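Local coordinates for RNA-induced transcriptional silencing complex protein tas3 (Schizosaccharomyces pombe, PDB 3D1B), which acts as an adaptor in the core of the RNA-induced transcriptional silencing (RITS) complex, linking RNA interference to heterochromatin formation and accurate chromosome segregation, at residues A[20-25]-A[36-41]; A[55-60]-A[98-103]. All blocks are in the same frame, centred on the assembly; numbering follows the deposited sequence.

Interaction 1 (A[20-25]-A[36-41]); sequences NWLKSL and EALVKV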
loop_
_atom_site.group_PDB
_atom_site.type_symbol
_atom_site.label_atom_id
_atom_site.label_comp_id
_atom_site.label_asym_id
_atom_site.label_seq_id
_atom_site.Cartn_x
_atom_site.Cartn_y
_atom_site.Cartn_z
ATOM N N ASN A 20 1.300 15.971 9.322
ATOM C CA ASN A 20 0.625 17.174 9.793
ATOM C C ASN A 20 -0.498 17.587 8.843
ATOM O O ASN A 20 -1.570 18.016 9.278
ATOM C CB ASN A 20 1.626 18.325 9.954
ATOM C CG ASN A 20 2.628 18.073 11.062
ATOM O OD1 ASN A 20 2.455 17.162 11.870
ATOM N ND2 ASN A 20 3.682 18.890 11.113
ATOM N N TRP A 21 -0.250 17.454 7.544
ATOM C CA TRP A 21 -1.255 17.795 6.546
ATOM C C TRP A 21 -2.434 16.835 6.630
ATOM O O TRP A 21 -3.590 17.242 6.531
ATOM C CB TRP A 21 -0.656 17.752 5.135
ATOM C CG TRP A 21 0.290 18.885 4.848
ATOM C CD1 TRP A 21 0.354 20.085 5.501
ATOM C CD2 TRP A 21 1.281 18.940 3.811
ATOM N NE1 TRP A 21 1.324 20.881 4.938
ATOM C CE2 TRP A 21 1.908 20.205 3.900
ATOM C CE3 TRP A 21 1.700 18.045 2.817
ATOM C CZ2 TRP A 21 2.931 20.598 3.030
ATOM C CZ3 TRP A 21 2.720 18.437 1.951
ATOM C CH2 TRP A 21 3.323 19.704 2.066
ATOM N N LEU A 22 -2.138 15.554 6.801
ATOM C CA LEU A 22 -3.192 14.556 6.914
ATOM C C LEU A 22 -4.092 14.892 8.101
ATOM O O LEU A 22 -5.320 14.895 7.992
ATOM C CB LEU A 22 -2.584 13.170 7.115
ATOM C CG LEU A 22 -3.532 12.096 7.644
ATOM C CD1 LEU A 22 -4.655 11.853 6.641
ATOM C CD2 LEU A 22 -2.741 10.818 7.895
ATOM N N LYS A 23 -3.471 15.176 9.239
ATOM C CA LYS A 23 -4.231 15.507 10.438
ATOM C C LYS A 23 -5.058 16.772 10.273
ATOM O O LYS A 23 -6.044 16.969 10.991
ATOM C CB LYS A 23 -3.289 15.676 11.630
ATOM C CG LYS A 23 -2.645 14.384 12.087
ATOM C CD LYS A 23 -1.816 14.625 13.335
ATOM C CE LYS A 23 -1.225 13.339 13.869
ATOM N NZ LYS A 23 -0.307 13.636 15.006
ATOM N N SER A 24 -4.663 17.617 9.324
ATOM C CA SER A 24 -5.353 18.883 9.073
ATOM C C SER A 24 -6.539 18.786 8.114
ATOM O O SER A 24 -7.263 19.761 7.925
ATOM C CB SER A 24 -4.359 19.918 8.546
ATOM O OG SER A 24 -3.307 20.121 9.482
ATOM N N LEU A 25 -6.728 17.624 7.495
ATOM C CA LEU A 25 -7.854 17.447 6.577
ATOM C C LEU A 25 -9.144 17.400 7.377
ATOM O O LEU A 25 -9.221 16.714 8.390
ATOM C CB LEU A 25 -7.706 16.143 5.791
ATOM C CG LEU A 25 -6.609 16.147 4.731
ATOM C CD1 LEU A 25 -6.396 14.733 4.207
ATOM C CD2 LEU A 25 -6.998 17.095 3.604
ATOM N N GLU A 36 -7.793 7.446 15.514
ATOM C CA GLU A 36 -7.479 6.228 16.246
ATOM C C GLU A 36 -6.648 5.281 15.384
ATOM O O GLU A 36 -5.725 4.629 15.871
ATOM C CB GLU A 36 -8.775 5.543 16.688
ATOM C CG GLU A 36 -9.448 6.227 17.875
ATOM C CD GLU A 36 -10.963 6.122 17.843
ATOM O OE1 GLU A 36 -11.485 5.030 17.533
ATOM O OE2 GLU A 36 -11.633 7.136 18.142
ATOM N N ALA A 37 -6.982 5.211 14.099
ATOM C CA ALA A 37 -6.269 4.344 13.167
ATOM C C ALA A 37 -4.827 4.812 12.973
ATOM O O ALA A 37 -3.897 4.003 12.931
ATOM C CB ALA A 37 -7.002 4.322 11.827
ATOM N N LEU A 38 -4.634 6.121 12.860
ATOM C CA LEU A 38 -3.291 6.655 12.667
ATOM C C LEU A 38 -2.379 6.273 13.832
ATOM O O LEU A 38 -1.206 5.960 13.635
ATOM C CB LEU A 38 -3.337 8.177 12.519
ATOM C CG LEU A 38 -1.984 8.846 12.265
ATOM C CD1 LEU A 38 -1.355 8.293 10.986
ATOM C CD2 LEU A 38 -2.179 10.348 12.163
ATOM N N VAL A 39 -2.925 6.285 15.044
ATOM C CA VAL A 39 -2.138 5.937 16.223
ATOM C C VAL A 39 -1.572 4.524 16.112
ATOM O O VAL A 39 -0.420 4.278 16.482
ATOM C CB VAL A 39 -2.987 6.049 17.515
ATOM C CG1 VAL A 39 -2.235 5.444 18.696
ATOM C CG2 VAL A 39 -3.308 7.505 17.788
ATOM N N LYS A 40 -2.378 3.605 15.587
ATOM C CA LYS A 40 -1.957 2.215 15.440
ATOM C C LYS A 40 -1.117 1.981 14.186
ATOM O O LYS A 40 -0.238 1.119 14.171
ATOM C CB LYS A 40 -3.179 1.288 15.393
ATOM C CG LYS A 40 -4.124 1.394 16.583
ATOM C CD LYS A 40 -5.070 0.201 16.614
ATOM C CE LYS A 40 -6.137 0.320 17.695
ATOM N NZ LYS A 40 -7.388 0.965 17.191
ATOM N N VAL A 41 -1.390 2.756 13.142
ATOM C CA VAL A 41 -0.692 2.621 11.867
ATOM C C VAL A 41 0.680 3.276 11.784
ATOM O O VAL A 41 1.618 2.697 11.233
ATOM C CB VAL A 41 -1.548 3.199 10.709
ATOM C CG1 VAL A 41 -0.742 3.221 9.423
ATOM C CG2 VAL A 41 -2.814 2.373 10.523
#
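Leu38 reaches out from helix 32-46 and spreads its two methyls over two side chains of helix 14-23, Leu22 and Lys23. Every contact between the two segments is apolar, and no hydrogen bond joins them. The aliphatic part of Lys23 supplies the closest approach, with Lys23 CE 3.6 Å from Leu38 CD2; the same methyl lies 4.1 Å from Lys23 CG. Lys23 is extended beyond CG and crosses the leucine at about a right angle, its methylenes CG and CE making the touch. The second apolar contact is looser and lies deeper, where Leu22 CD2 faces Leu38 CD1 at 4.2 Å. Leu38 has CG anti to its backbone nitrogen (chi1 -178°), which sends CD2 on to Lys23 and leaves CD1 turned to Leu22. Within segment 20-25 the polar bonding is local: Ser24 OG donates to Asn20 O at 2.7 Å. With CA atoms no nearer than 9.2 Å (Lys23 to Leu38), side chains alone bridge the two backbones. Phe28 of the short helix 26-29 touches Leu22, Lys23 and Leu38, while helix 52-60 meets the same pair of leucines through Leu56 and Phe60 on Leu22 and Val55 on Leu38.

Interaction 2 (A[55-60]-A[98-103]); sequences VLQLVF and IYKLVT
Ile98 opens the contact by laying its terminal methyl over one face of the Phe60 ring. Ile98 CD1 stands 3.7 Å from the ring centroid and only 16° off the normal, a CH-pi contact displaced slightly toward the rim, where CD1 comes to 3.5 Å of Phe60 CD2. The first torsion of Ile98 (chi1 -67°) sets CG1 anti to the carbonyl carbon, and this branch also follows the ring, 4.0 Å from CE2 of Phe60. Two residues on, Lys100 passes Gln57 loosely, its CE 4.4 Å from Gln57 NE2; that amide nitrogen instead donates to the backbone oxygen of Thr103 in the second subunit. Leu101 then fits against the backbone end of Phe60, its CD1 3.6 Å from Phe60 O and 4.1 Å from Phe60 CB. The same carbonyl oxygen is hydrogen-bonded by Ser63, just beyond the helix. An alanine in place of Phe60 would remove the whole ring, and the terminal methyl of Ile98 would probably lose the aromatic face it rests on, leaving a gap between the helices. The axes of the two segments run 9.8 Å apart at closest approach and cross at -43°. This is side-chain-mediated helix-helix packing in the core of an all-alpha fold, here the C-terminal alpha motif of Tas3.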
loop_
_atom_site.group_PDB
_atom_site.type_symbol
_atom_site.label_atom_id
_atom_site.label_comp_id
_atom_site.label_asym_id
_atom_site.label_seq_id
_atom_site.Cartn_x
_atom_site.Cartn_y
_atom_site.Cartn_z
ATOM N N VAL A 55 -0.009 4.567 4.553
ATOM C CA VAL A 55 -0.597 5.121 5.771
ATOM C C VAL A 55 -1.954 5.730 5.418
ATOM O O VAL A 55 -2.951 5.497 6.104
ATOM C CB VAL A 55 0.302 6.222 6.389
ATOM C CG1 VAL A 55 -0.458 6.950 7.496
ATOM C CG2 VAL A 55 1.571 5.607 6.940
ATOM N N LEU A 56 -1.991 6.501 4.336
ATOM C CA LEU A 56 -3.234 7.138 3.900
ATOM C C LEU A 56 -4.319 6.121 3.598
ATOM O O LEU A 56 -5.475 6.292 3.991
ATOM C CB LEU A 56 -2.994 7.987 2.651
ATOM C CG LEU A 56 -2.223 9.290 2.840
ATOM C CD1 LEU A 56 -2.065 9.977 1.489
ATOM C CD2 LEU A 56 -2.974 10.192 3.820
ATOM N N GLN A 57 -3.954 5.053 2.900
ATOM C CA GLN A 57 -4.945 4.047 2.558
ATOM C C GLN A 57 -5.491 3.354 3.805
ATOM O O GLN A 57 -6.698 3.152 3.932
ATOM C CB GLN A 57 -4.341 3.015 1.596
ATOM C CG GLN A 57 -5.386 2.209 0.838
ATOM C CD GLN A 57 -4.779 1.362 -0.271
ATOM O OE1 GLN A 57 -3.756 1.723 -0.848
ATOM N NE2 GLN A 57 -5.419 0.245 -0.584
ATOM N N LEU A 58 -4.607 3.001 4.733
ATOM C CA LEU A 58 -5.024 2.327 5.952
ATOM C C LEU A 58 -5.887 3.222 6.827
ATOM O O LEU A 58 -6.945 2.803 7.310
ATOM C CB LEU A 58 -3.797 1.850 6.735
ATOM C CG LEU A 58 -3.057 0.709 6.035
ATOM C CD1 LEU A 58 -1.771 0.381 6.778
ATOM C CD2 LEU A 58 -3.969 -0.512 5.976
ATOM N N VAL A 59 -5.437 4.455 7.019
ATOM C CA VAL A 59 -6.166 5.402 7.847
ATOM C C VAL A 59 -7.550 5.712 7.294
ATOM O O VAL A 59 -8.541 5.690 8.028
ATOM C CB VAL A 59 -5.366 6.708 8.008
ATOM C CG1 VAL A 59 -6.234 7.778 8.649
ATOM C CG2 VAL A 59 -4.136 6.447 8.871
ATOM N N PHE A 60 -7.637 5.992 6.000
ATOM C CA PHE A 60 -8.942 6.296 5.429
ATOM C C PHE A 60 -9.873 5.087 5.399
ATOM O O PHE A 60 -11.097 5.244 5.377
ATOM C CB PHE A 60 -8.789 6.892 4.024
ATOM C CG PHE A 60 -8.188 8.269 4.016
ATOM C CD1 PHE A 60 -8.441 9.158 5.055
ATOM C CD2 PHE A 60 -7.397 8.691 2.955
ATOM C CE1 PHE A 60 -7.910 10.450 5.037
ATOM C CE2 PHE A 60 -6.865 9.983 2.930
ATOM C CZ PHE A 60 -7.124 10.859 3.975
ATOM N N ILE A 98 -8.625 8.188 -1.290
ATOM C CA ILE A 98 -10.037 8.505 -1.104
ATOM C C ILE A 98 -10.853 7.876 -2.230
ATOM O O ILE A 98 -11.989 7.452 -2.018
ATOM C CB ILE A 98 -10.283 10.034 -1.082
ATOM C CG1 ILE A 98 -9.633 10.649 0.161
ATOM C CG2 ILE A 98 -11.780 10.328 -1.065
ATOM C CD1 ILE A 98 -10.244 10.173 1.478
ATOM N N TYR A 99 -10.269 7.796 -3.422
ATOM C CA TYR A 99 -10.985 7.196 -4.548
ATOM C C TYR A 99 -11.276 5.714 -4.278
ATOM O O TYR A 99 -12.221 5.148 -4.836
ATOM C CB TYR A 99 -10.190 7.363 -5.847
ATOM C CG TYR A 99 -11.008 7.007 -7.068
ATOM C CD1 TYR A 99 -12.145 7.743 -7.401
ATOM C CD2 TYR A 99 -10.683 5.896 -7.853
ATOM C CE1 TYR A 99 -12.948 7.383 -8.483
ATOM C CE2 TYR A 99 -11.483 5.527 -8.942
ATOM C CZ TYR A 99 -12.611 6.275 -9.247
ATOM O OH TYR A 99 -13.410 5.918 -10.310
ATOM N N LYS A 100 -10.463 5.078 -3.434
ATOM C CA LYS A 100 -10.697 3.680 -3.067
ATOM C C LYS A 100 -12.046 3.613 -2.353
ATOM O O LYS A 100 -12.763 2.618 -2.439
ATOM C CB LYS A 100 -9.636 3.165 -2.086
ATOM C CG LYS A 100 -8.226 3.128 -2.607
ATOM C CD LYS A 100 -8.080 2.133 -3.745
ATOM C CE LYS A 100 -6.672 2.192 -4.312
ATOM N NZ LYS A 100 -6.577 1.489 -5.622
ATOM N N LEU A 101 -12.369 4.676 -1.617
ATOM C CA LEU A 101 -13.626 4.737 -0.877
ATOM C C LEU A 101 -14.785 5.061 -1.809
ATOM O O LEU A 101 -15.923 4.662 -1.564
ATOM C CB LEU A 101 -13.530 5.790 0.236
ATOM C CG LEU A 101 -12.468 5.512 1.308
ATOM C CD1 LEU A 101 -12.587 6.568 2.401
ATOM C CD2 LEU A 101 -12.646 4.128 1.899
ATOM N N VAL A 102 -14.497 5.799 -2.875
ATOM C CA VAL A 102 -15.533 6.138 -3.848
ATOM C C VAL A 102 -16.016 4.849 -4.516
ATOM O O VAL A 102 -17.212 4.539 -4.519
ATOM C CB VAL A 102 -14.987 7.104 -4.930
ATOM C CG1 VAL A 102 -15.989 7.238 -6.074
ATOM C CG2 VAL A 102 -14.703 8.469 -4.306
ATOM N N THR A 103 -15.075 4.087 -5.062
ATOM C CA THR A 103 -15.420 2.849 -5.742
ATOM C C THR A 103 -15.842 1.696 -4.837
ATOM O O THR A 103 -16.754 0.935 -5.183
ATOM C CB THR A 103 -14.248 2.357 -6.625
ATOM O OG1 THR A 103 -13.070 2.221 -5.823
ATOM C CG2 THR A 103 -13.982 3.347 -7.751
#

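Overall arrangement
Helix 52-60, one side of interaction 2, also packs against both sides of interaction 1, illustrating how a small all-alpha core can be assembled from contacts that meet. The centres of interactions 1 and 2 lie about 13 Å apart, yet their side chains touch directly: Leu22 CD1 is 3.7 Å from Leu56 CD2 and 3.8 Å from Phe60 CZ, while Leu38 CD1 approaches Val55 CG1 to 3.8 Å. Phe60 thus joins Leu22 of the first contact to Ile98 of the second. Along the chain the contacts are in series, interaction 1 closing before interaction 2 opens. Both also border the second subunit: Ala37 packs on Leu74 and Val41 on Leu78 of the second subunit, and Leu58 on Tyr99 of that subunit.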